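Local coordinates for protein elongation factor 1-gamma 1 (Saccharomyces cerevisiae, PDB 1NHY) that forms the gamma subunit of the eukaryotic translation elongation factor 1 complex, probably anchoring it to other cellular components, here represented by its N-terminal GST-like domain, at residues P17-V28 and I66-S74; N104-I115 and I168-L176. All coordinates share one frame; numbering follows the deposited sequence.

Contact 1. Residues P17-V28 and I66-S74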
loop_
_atom_site.group_PDB
_atom_site.type_symbol
_atom_site.label_atom_id
_atom_site.label_comp_id
_atom_site.label_asym_id
_atom_site.label_seq_id
_atom_site.Cartn_x
_atom_site.Cartn_y
_atom_site.Cartn_z
ATOM N N PRO A 17 -5.934 4.308 2.127
ATOM C CA PRO A 17 -6.853 5.434 2.306
ATOM C C PRO A 17 -8.039 5.031 3.152
ATOM O O PRO A 17 -8.399 5.729 4.105
ATOM C CB PRO A 17 -7.266 5.760 0.889
ATOM C CG PRO A 17 -6.004 5.462 0.120
ATOM C CD PRO A 17 -5.532 4.166 0.717
ATOM N N ARG A 18 -8.640 3.888 2.814
ATOM C CA ARG A 18 -9.799 3.404 3.550
ATOM C C ARG A 18 -9.444 3.175 5.015
ATOM O O ARG A 18 -10.174 3.618 5.912
ATOM C CB ARG A 18 -10.339 2.118 2.930
ATOM C CG ARG A 18 -11.620 1.648 3.605
ATOM C CD ARG A 18 -12.223 0.447 2.911
ATOM N NE ARG A 18 -12.874 0.827 1.670
ATOM C CZ ARG A 18 -12.475 0.439 0.467
ATOM N NH1 ARG A 18 -11.410 -0.357 0.342
ATOM N NH2 ARG A 18 -13.153 0.850 -0.606
ATOM N N GLY A 19 -8.325 2.490 5.251
ATOM C CA GLY A 19 -7.889 2.244 6.615
ATOM C C GLY A 19 -7.633 3.537 7.383
ATOM O O GLY A 19 -7.954 3.648 8.565
ATOM N N LEU A 20 -7.058 4.519 6.700
ATOM C CA LEU A 20 -6.743 5.806 7.300
ATOM C C LEU A 20 -7.983 6.474 7.809
ATOM O O LEU A 20 -7.985 7.058 8.891
ATOM C CB LEU A 20 -6.073 6.727 6.282
ATOM C CG LEU A 20 -4.598 6.456 5.976
ATOM C CD1 LEU A 20 -4.147 7.340 4.826
ATOM C CD2 LEU A 20 -3.764 6.710 7.221
ATOM N N VAL A 21 -9.040 6.410 7.019
ATOM C CA VAL A 21 -10.272 7.035 7.448
ATOM C C VAL A 21 -10.751 6.373 8.725
ATOM O O VAL A 21 -11.025 7.044 9.716
ATOM C CB VAL A 21 -11.329 6.917 6.381
ATOM C CG1 VAL A 21 -12.556 7.715 6.770
ATOM C CG2 VAL A 21 -10.743 7.405 5.068
ATOM N N LYS A 22 -10.829 5.048 8.710
ATOM C CA LYS A 22 -11.275 4.322 9.894
ATOM C C LYS A 22 -10.370 4.652 11.076
ATOM O O LYS A 22 -10.794 5.326 12.022
ATOM C CB LYS A 22 -11.271 2.810 9.629
ATOM C CG LYS A 22 -11.968 2.446 8.314
ATOM C CD LYS A 22 -11.920 0.946 8.006
ATOM C CE LYS A 22 -13.037 0.190 8.728
ATOM N NZ LYS A 22 -13.001 0.393 10.211
ATOM N N ALA A 23 -9.121 4.193 11.003
ATOM C CA ALA A 23 -8.149 4.410 12.071
ATOM C C ALA A 23 -8.008 5.846 12.575
ATOM O O ALA A 23 -7.915 6.070 13.780
ATOM C CB ALA A 23 -6.797 3.888 11.645
ATOM N N LEU A 24 -7.977 6.825 11.676
ATOM C CA LEU A 24 -7.850 8.201 12.126
ATOM C C LEU A 24 -9.206 8.761 12.510
ATOM O O LEU A 24 -9.313 9.886 12.998
ATOM C CB LEU A 24 -7.213 9.063 11.046
ATOM C CG LEU A 24 -5.739 8.769 10.755
ATOM C CD1 LEU A 24 -5.234 9.876 9.851
ATOM C CD2 LEU A 24 -4.905 8.708 12.037
ATOM N N LYS A 25 -10.241 7.952 12.311
ATOM C CA LYS A 25 -11.604 8.349 12.618
ATOM C C LYS A 25 -11.966 9.624 11.866
ATOM O O LYS A 25 -12.663 10.492 12.390
ATOM C CB LYS A 25 -11.778 8.573 14.123
ATOM C CG LYS A 25 -11.787 7.305 14.970
ATOM C CD LYS A 25 -12.738 7.484 16.159
ATOM C CE LYS A 25 -12.742 6.295 17.133
ATOM N NZ LYS A 25 -13.814 6.444 18.197
ATOM N N LEU A 26 -11.477 9.741 10.637
ATOM C CA LEU A 26 -11.772 10.912 9.836
ATOM C C LEU A 26 -13.267 10.933 9.544
ATOM O O LEU A 26 -13.891 9.883 9.373
ATOM C CB LEU A 26 -10.978 10.871 8.531
ATOM C CG LEU A 26 -9.471 10.997 8.732
ATOM C CD1 LEU A 26 -8.751 10.793 7.407
ATOM C CD2 LEU A 26 -9.158 12.367 9.308
ATOM N N ASP A 27 -13.837 12.129 9.499
ATOM C CA ASP A 27 -15.250 12.279 9.224
ATOM C C ASP A 27 -15.470 12.242 7.719
ATOM O O ASP A 27 -16.235 13.029 7.151
ATOM C CB ASP A 27 -15.730 13.606 9.765
ATOM C CG ASP A 27 -17.238 13.667 9.895
ATOM O OD1 ASP A 27 -17.957 13.086 9.034
ATOM O OD2 ASP A 27 -17.699 14.310 10.866
ATOM N N VAL A 28 -14.793 11.310 7.076
ATOM C CA VAL A 28 -14.878 11.179 5.639
ATOM C C VAL A 28 -15.733 9.984 5.242
ATOM O O VAL A 28 -15.578 8.889 5.789
ATOM C CB VAL A 28 -13.468 11.031 5.052
ATOM C CG1 VAL A 28 -13.533 10.939 3.546
ATOM C CG2 VAL A 28 -12.619 12.203 5.507
ATOM N N ILE A 66 -4.033 11.360 -1.778
ATOM C CA ILE A 66 -5.129 11.199 -0.836
ATOM C C ILE A 66 -4.650 10.738 0.538
ATOM O O ILE A 66 -5.085 11.272 1.568
ATOM C CB ILE A 66 -6.175 10.239 -1.386
ATOM C CG1 ILE A 66 -6.742 10.832 -2.672
ATOM C CG2 ILE A 66 -7.290 10.049 -0.373
ATOM C CD1 ILE A 66 -7.337 9.837 -3.585
ATOM N N ASN A 67 -3.743 9.766 0.557
ATOM C CA ASN A 67 -3.213 9.264 1.815
ATOM C C ASN A 67 -2.676 10.391 2.658
ATOM O O ASN A 67 -3.034 10.535 3.821
ATOM C CB ASN A 67 -2.110 8.253 1.559
ATOM C CG ASN A 67 -2.653 6.894 1.197
ATOM O OD1 ASN A 67 -1.956 6.073 0.605
ATOM N ND2 ASN A 67 -3.903 6.643 1.561
ATOM N N TYR A 68 -1.812 11.199 2.064
ATOM C CA TYR A 68 -1.209 12.335 2.761
ATOM C C TYR A 68 -2.275 13.321 3.219
ATOM O O TYR A 68 -2.266 13.784 4.362
ATOM C CB TYR A 68 -0.229 13.047 1.834
ATOM C CG TYR A 68 0.331 14.332 2.403
ATOM C CD1 TYR A 68 1.390 14.323 3.312
ATOM C CD2 TYR A 68 -0.210 15.567 2.036
ATOM C CE1 TYR A 68 1.894 15.505 3.839
ATOM C CE2 TYR A 68 0.285 16.755 2.558
ATOM C CZ TYR A 68 1.337 16.715 3.455
ATOM O OH TYR A 68 1.839 17.893 3.956
ATOM N N TYR A 69 -3.189 13.646 2.310
ATOM C CA TYR A 69 -4.257 14.567 2.629
ATOM C C TYR A 69 -5.026 14.043 3.844
ATOM O O TYR A 69 -5.168 14.736 4.856
ATOM C CB TYR A 69 -5.210 14.698 1.449
ATOM C CG TYR A 69 -6.192 15.832 1.619
ATOM C CD1 TYR A 69 -5.869 17.116 1.188
ATOM C CD2 TYR A 69 -7.450 15.621 2.200
ATOM C CE1 TYR A 69 -6.769 18.168 1.318
ATOM C CE2 TYR A 69 -8.358 16.661 2.335
ATOM C CZ TYR A 69 -8.011 17.933 1.883
ATOM O OH TYR A 69 -8.916 18.966 1.953
ATOM N N LEU A 70 -5.526 12.815 3.737
ATOM C CA LEU A 70 -6.273 12.247 4.845
ATOM C C LEU A 70 -5.476 12.335 6.135
ATOM O O LEU A 70 -5.978 12.811 7.155
ATOM C CB LEU A 70 -6.621 10.793 4.576
ATOM C CG LEU A 70 -7.519 10.614 3.374
ATOM C CD1 LEU A 70 -7.472 9.152 3.011
ATOM C CD2 LEU A 70 -8.938 11.084 3.667
ATOM N N VAL A 71 -4.233 11.883 6.112
ATOM C CA VAL A 71 -3.470 11.939 7.348
ATOM C C VAL A 71 -3.481 13.321 7.968
ATOM O O VAL A 71 -3.678 13.462 9.169
ATOM C CB VAL A 71 -2.008 11.546 7.168
ATOM C CG1 VAL A 71 -1.270 11.772 8.470
ATOM C CG2 VAL A 71 -1.912 10.090 6.756
ATOM N N LYS A 72 -3.270 14.347 7.148
ATOM C CA LYS A 72 -3.248 15.716 7.649
ATOM C C LYS A 72 -4.594 16.201 8.179
ATOM O O LYS A 72 -4.631 17.099 9.005
ATOM C CB LYS A 72 -2.761 16.667 6.555
ATOM C CG LYS A 72 -1.297 16.489 6.161
ATOM C CD LYS A 72 -0.358 16.886 7.279
ATOM C CE LYS A 72 1.068 16.916 6.786
ATOM N NZ LYS A 72 2.014 17.224 7.897
ATOM N N LEU A 73 -5.693 15.626 7.695
ATOM C CA LEU A 73 -7.027 16.015 8.156
ATOM C C LEU A 73 -7.214 15.652 9.611
ATOM O O LEU A 73 -8.023 16.246 10.326
ATOM C CB LEU A 73 -8.103 15.288 7.378
ATOM C CG LEU A 73 -8.554 15.939 6.100
ATOM C CD1 LEU A 73 -9.488 14.986 5.407
ATOM C CD2 LEU A 73 -9.244 17.248 6.404
ATOM N N SER A 74 -6.483 14.631 10.034
ATOM C CA SER A 74 -6.561 14.180 11.402
ATOM C C SER A 74 -6.183 15.300 12.350
ATOM O O SER A 74 -5.397 16.186 12.015
ATOM C CB SER A 74 -5.627 12.993 11.609
ATOM O OG SER A 74 -5.232 12.874 12.963
#
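Leu26 and Leu70 both carry CG anti to their own carbonyl carbon (chi1 -66° and -63°), and this turns their branched ends into the seam between the two helices. The side chains cross obliquely, and Leu26 CD1 lies 3.5 Å from Leu70 CB. Leu70 CD1 lies beside Pro17 and Val21 CG2, and its CD2 turns toward Leu26 and Val28. The other branch of Leu26 crosses Leu73 at about a right angle, with CD2 3.7 Å from Leu73 CB. Leu26 can reach both because the chain turns back after Leu24. Lys25 has positive phi and closes the helix with a Schellman motif, in which Leu26 N bonds to Val21 O at 2.9 Å.

Helices 17-24 and 66-73 run parallel at 5°, with axes 9.6 Å apart. Leu20 divides its branches along helix 66-73. CD2 packs on Val71 CG2 at 3.9 Å, while CD1 lies against the Asn67 amide, the two side chains crossing at about a right angle. Leu24 CD1 meets Ser74 CB at 3.6 Å, where the second helix ends. The Ser74 hydroxyl is bonded to Asp76 N.

No hydrogen bond joins the segments, so the seam is held by apolar packing. Pro17, Val21 and Val28 also touch Leu6 of strand 5-7. Two parallel helices packed together on one side of a mixed four-stranded sheet are characteristic of the thioredoxin-like N-terminal domain of the GST fold.

Contact 2. Residues N104-I115 and I168-L176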
loop_
_atom_site.group_PDB
_atom_site.type_symbol
_atom_site.label_atom_id
_atom_site.label_comp_id
_atom_site.label_asym_id
_atom_site.label_seq_id
_atom_site.Cartn_x
_atom_site.Cartn_y
_atom_site.Cartn_z
ATOM N N ASN A 104 6.739 1.942 -3.300
ATOM C CA ASN A 104 5.871 2.500 -4.319
ATOM C C ASN A 104 6.442 2.484 -5.724
ATOM O O ASN A 104 5.705 2.549 -6.706
ATOM C CB ASN A 104 5.508 3.916 -3.950
ATOM C CG ASN A 104 4.056 4.185 -4.164
ATOM O OD1 ASN A 104 3.492 3.816 -5.201
ATOM N ND2 ASN A 104 3.421 4.825 -3.187
ATOM N N SER A 105 7.760 2.414 -5.818
ATOM C CA SER A 105 8.418 2.379 -7.112
ATOM C C SER A 105 9.184 1.074 -7.234
ATOM O O SER A 105 8.649 0.068 -7.688
ATOM C CB SER A 105 9.377 3.546 -7.238
ATOM O OG SER A 105 8.723 4.743 -6.883
ATOM N N ASP A 106 10.435 1.089 -6.793
ATOM C CA ASP A 106 11.296 -0.089 -6.864
ATOM C C ASP A 106 10.634 -1.455 -6.791
ATOM O O ASP A 106 10.933 -2.318 -7.605
ATOM C CB ASP A 106 12.378 -0.010 -5.794
ATOM C CG ASP A 106 13.334 1.132 -6.039
ATOM O OD1 ASP A 106 12.842 2.278 -6.173
ATOM O OD2 ASP A 106 14.565 0.892 -6.103
ATOM N N LEU A 107 9.744 -1.659 -5.834
ATOM C CA LEU A 107 9.101 -2.947 -5.693
ATOM C C LEU A 107 7.781 -3.102 -6.445
ATOM O O LEU A 107 7.546 -4.119 -7.089
ATOM C CB LEU A 107 8.884 -3.228 -4.212
ATOM C CG LEU A 107 8.144 -4.506 -3.830
ATOM C CD1 LEU A 107 8.983 -5.731 -4.181
ATOM C CD2 LEU A 107 7.846 -4.461 -2.356
ATOM N N CYS A 108 6.917 -2.104 -6.355
ATOM C CA CYS A 108 5.627 -2.149 -7.020
ATOM C C CYS A 108 5.768 -2.277 -8.538
ATOM O O CYS A 108 4.909 -2.853 -9.205
ATOM C CB CYS A 108 4.856 -0.881 -6.688
ATOM S SG CYS A 108 3.133 -0.956 -7.065
ATOM N N ILE A 109 6.859 -1.743 -9.084
ATOM C CA ILE A 109 7.083 -1.783 -10.524
ATOM C C ILE A 109 6.989 -3.175 -11.097
ATOM O O ILE A 109 6.246 -3.423 -12.045
ATOM C CB ILE A 109 8.470 -1.267 -10.920
ATOM C CG1 ILE A 109 8.650 0.172 -10.466
ATOM C CG2 ILE A 109 8.622 -1.351 -12.416
ATOM C CD1 ILE A 109 7.535 1.075 -10.904
ATOM N N GLN A 110 7.761 -4.082 -10.516
ATOM C CA GLN A 110 7.817 -5.455 -10.979
ATOM C C GLN A 110 6.523 -6.244 -10.986
ATOM O O GLN A 110 6.426 -7.246 -11.684
ATOM C CB GLN A 110 8.886 -6.198 -10.193
ATOM C CG GLN A 110 10.197 -5.465 -10.260
ATOM C CD GLN A 110 10.496 -5.000 -11.671
ATOM O OE1 GLN A 110 11.147 -3.990 -11.876
ATOM N NE2 GLN A 110 10.020 -5.746 -12.651
ATOM N N ILE A 111 5.529 -5.819 -10.221
ATOM C CA ILE A 111 4.284 -6.557 -10.234
ATOM C C ILE A 111 3.807 -6.755 -11.683
ATOM O O ILE A 111 3.472 -7.868 -12.097
ATOM C CB ILE A 111 3.208 -5.825 -9.446
ATOM C CG1 ILE A 111 3.572 -5.819 -7.961
ATOM C CG2 ILE A 111 1.863 -6.490 -9.669
ATOM C CD1 ILE A 111 2.604 -5.005 -7.123
ATOM N N ALA A 112 3.801 -5.678 -12.460
ATOM C CA ALA A 112 3.363 -5.750 -13.854
ATOM C C ALA A 112 4.369 -6.490 -14.732
ATOM O O ALA A 112 4.210 -6.591 -15.944
ATOM C CB ALA A 112 3.138 -4.348 -14.392
ATOM N N ASN A 113 5.424 -6.995 -14.121
ATOM C CA ASN A 113 6.437 -7.719 -14.870
ATOM C C ASN A 113 6.547 -9.125 -14.349
ATOM O O ASN A 113 7.393 -9.892 -14.793
ATOM C CB ASN A 113 7.790 -7.027 -14.766
ATOM C CG ASN A 113 7.874 -5.837 -15.669
ATOM O OD1 ASN A 113 8.913 -5.193 -15.776
ATOM N ND2 ASN A 113 6.768 -5.531 -16.338
ATOM N N THR A 114 5.682 -9.461 -13.400
ATOM C CA THR A 114 5.696 -10.788 -12.824
ATOM C C THR A 114 4.275 -11.234 -12.539
ATOM O O THR A 114 3.719 -12.026 -13.283
ATOM C CB THR A 114 6.509 -10.815 -11.527
ATOM O OG1 THR A 114 5.867 -9.985 -10.551
ATOM C CG2 THR A 114 7.913 -10.293 -11.766
ATOM N N ILE A 115 3.671 -10.723 -11.476
ATOM C CA ILE A 115 2.316 -11.136 -11.159
ATOM C C ILE A 115 1.422 -11.084 -12.392
ATOM O O ILE A 115 0.898 -12.104 -12.805
ATOM C CB ILE A 115 1.689 -10.276 -10.017
ATOM C CG1 ILE A 115 2.241 -10.730 -8.659
ATOM C CG2 ILE A 115 0.154 -10.384 -10.045
ATOM C CD1 ILE A 115 3.732 -10.538 -8.509
ATOM N N ILE A 168 1.730 -2.950 -0.852
ATOM C CA ILE A 168 2.374 -3.390 -2.070
ATOM C C ILE A 168 2.787 -4.854 -1.989
ATOM O O ILE A 168 2.460 -5.658 -2.878
ATOM C CB ILE A 168 3.568 -2.485 -2.379
ATOM C CG1 ILE A 168 3.018 -1.118 -2.800
ATOM C CG2 ILE A 168 4.461 -3.102 -3.462
ATOM C CD1 ILE A 168 4.027 -0.017 -2.827
ATOM N N PHE A 169 3.484 -5.199 -0.913
ATOM C CA PHE A 169 3.926 -6.565 -0.699
ATOM C C PHE A 169 2.797 -7.579 -0.840
ATOM O O PHE A 169 3.004 -8.679 -1.344
ATOM C CB PHE A 169 4.548 -6.675 0.677
ATOM C CG PHE A 169 6.037 -6.646 0.659
ATOM C CD1 PHE A 169 6.744 -7.733 0.171
ATOM C CD2 PHE A 169 6.745 -5.540 1.137
ATOM C CE1 PHE A 169 8.147 -7.736 0.164
ATOM C CE2 PHE A 169 8.151 -5.532 1.132
ATOM C CZ PHE A 169 8.851 -6.635 0.642
ATOM N N THR A 170 1.600 -7.207 -0.401
ATOM C CA THR A 170 0.444 -8.091 -0.492
ATOM C C THR A 170 0.431 -9.032 -1.716
ATOM O O THR A 170 0.773 -10.208 -1.583
ATOM C CB THR A 170 -0.816 -7.246 -0.429
ATOM O OG1 THR A 170 -0.784 -6.500 0.795
ATOM C CG2 THR A 170 -2.051 -8.106 -0.452
ATOM N N ARG A 171 0.066 -8.532 -2.894
ATOM C CA ARG A 171 0.036 -9.378 -4.094
ATOM C C ARG A 171 1.234 -10.334 -4.235
ATOM O O ARG A 171 1.100 -11.428 -4.777
ATOM C CB ARG A 171 -0.069 -8.508 -5.343
ATOM C CG ARG A 171 -1.292 -7.598 -5.343
ATOM C CD ARG A 171 -2.612 -8.378 -5.414
ATOM N NE ARG A 171 -3.586 -7.910 -4.426
ATOM C CZ ARG A 171 -4.889 -7.740 -4.656
ATOM N NH1 ARG A 171 -5.395 -7.998 -5.857
ATOM N NH2 ARG A 171 -5.692 -7.319 -3.682
ATOM N N TYR A 172 2.409 -9.929 -3.770
ATOM C CA TYR A 172 3.562 -10.822 -3.849
ATOM C C TYR A 172 3.373 -12.010 -2.890
ATOM O O TYR A 172 3.677 -13.152 -3.231
ATOM C CB TYR A 172 4.839 -10.075 -3.496
ATOM C CG TYR A 172 5.392 -9.244 -4.617
ATOM C CD1 TYR A 172 6.003 -9.839 -5.718
ATOM C CD2 TYR A 172 5.338 -7.853 -4.566
ATOM C CE1 TYR A 172 6.558 -9.067 -6.744
ATOM C CE2 TYR A 172 5.886 -7.072 -5.585
ATOM C CZ TYR A 172 6.494 -7.686 -6.669
ATOM O OH TYR A 172 7.051 -6.909 -7.655
ATOM N N PHE A 173 2.869 -11.742 -1.689
ATOM C CA PHE A 173 2.644 -12.806 -0.726
ATOM C C PHE A 173 1.523 -13.703 -1.173
ATOM O O PHE A 173 1.265 -14.719 -0.558
ATOM C CB PHE A 173 2.298 -12.240 0.644
ATOM C CG PHE A 173 3.484 -11.798 1.413
ATOM C CD1 PHE A 173 4.509 -12.690 1.693
ATOM C CD2 PHE A 173 3.611 -10.475 1.805
ATOM C CE1 PHE A 173 5.648 -12.276 2.351
ATOM C CE2 PHE A 173 4.751 -10.041 2.467
ATOM C CZ PHE A 173 5.779 -10.946 2.739
ATOM N N GLU A 174 0.848 -13.334 -2.246
ATOM C CA GLU A 174 -0.251 -14.151 -2.724
ATOM C C GLU A 174 0.094 -14.951 -3.960
ATOM O O GLU A 174 -0.567 -15.941 -4.256
ATOM C CB GLU A 174 -1.456 -13.274 -3.023
ATOM C CG GLU A 174 -1.915 -12.507 -1.825
ATOM C CD GLU A 174 -3.261 -11.851 -2.037
ATOM O OE1 GLU A 174 -3.398 -11.051 -2.994
ATOM O OE2 GLU A 174 -4.185 -12.141 -1.241
ATOM N N SER A 175 1.131 -14.543 -4.681
ATOM C CA SER A 175 1.464 -15.251 -5.898
ATOM C C SER A 175 2.915 -15.640 -6.013
ATOM O O SER A 175 3.241 -16.573 -6.726
ATOM C CB SER A 175 1.085 -14.399 -7.110
ATOM O OG SER A 175 -0.157 -13.747 -6.910
ATOM N N LEU A 176 3.799 -14.949 -5.315
ATOM C CA LEU A 176 5.200 -15.290 -5.459
ATOM C C LEU A 176 5.955 -15.672 -4.206
ATOM O O LEU A 176 6.951 -16.379 -4.283
ATOM C CB LEU A 176 5.945 -14.143 -6.144
ATOM C CG LEU A 176 5.498 -13.821 -7.564
ATOM C CD1 LEU A 176 6.332 -12.684 -8.109
ATOM C CD2 LEU A 176 5.652 -15.052 -8.421
#
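Helix 168-175 packs against the last part of helix 90-107, with a wider pi-type turn at 104-107, and against residues 108-111, which keep helical angles without the regular bonds. Tyr172 carries the middle of the contact. Its OH donates to Leu107 O at 2.9 Å. The C=O...donor angle is 159°, and the donor is tilted 18° from the carbonyl plane. Leu107, Ile111, Ile115 and the Thr114 hydroxyl come to the ring obliquely. Ile111 CG1 lies 3.5 Å from Tyr172 CE2, and Ile115 CD1 lies 3.6 Å from Tyr172 CE1.

Leu107 has CG anti to the backbone N (chi1 177°) and reaches two aromatic rings. CD1 lies beside Tyr172 CE2, while CD2 sits 3.7 Å from the centroid of the Phe169 ring, over one face, in a CH-pi contact. Leu107 CD2 also touches Ile168 CG2 at 3.8 Å. Farther along, Ile115 CD1 meets Leu176 CD1. Thr114 OG1 donates to Gln110 O at 3.0 Å, which ties down the turn beside Tyr172.

Phe169 also meets Phe143 edge-to-face, and Arg171 forms a salt bridge to a sulfate ion, probably from the crystallisation liquor. Both segments belong to the helical GST C-terminal domain. The Tyr172 hydroxyl satisfies Leu107 O where the backbone lacks the regular bond pattern. The ring stays among mainly aliphatic side chains, and this one polar bond probably fixes where it sits.

Overall arrangement
The two contacts lie on opposite sides of the chain's centre, about 25 Å apart between centres, and do not touch. Contact 1 belongs to the thioredoxin-like N-terminal domain and contact 2 to the all-helical C-terminal domain. They share no helix. Helix 12-24 still links their surroundings, since Ile12 and Trp15 touch Thr170 and Arg171 of contact 2. Contact 1 is almost wholly buried, while contact 2 has a more exposed rim at Asn104, Cys108 and Arg171. Contact 1 is mainly aliphatic, between two nearly parallel helices and the turn after the first, with no hydrogen bond across it. Contact 2 is richer in aromatic rings, includes a tyrosine-to-backbone bond, and takes in an irregular helical stretch.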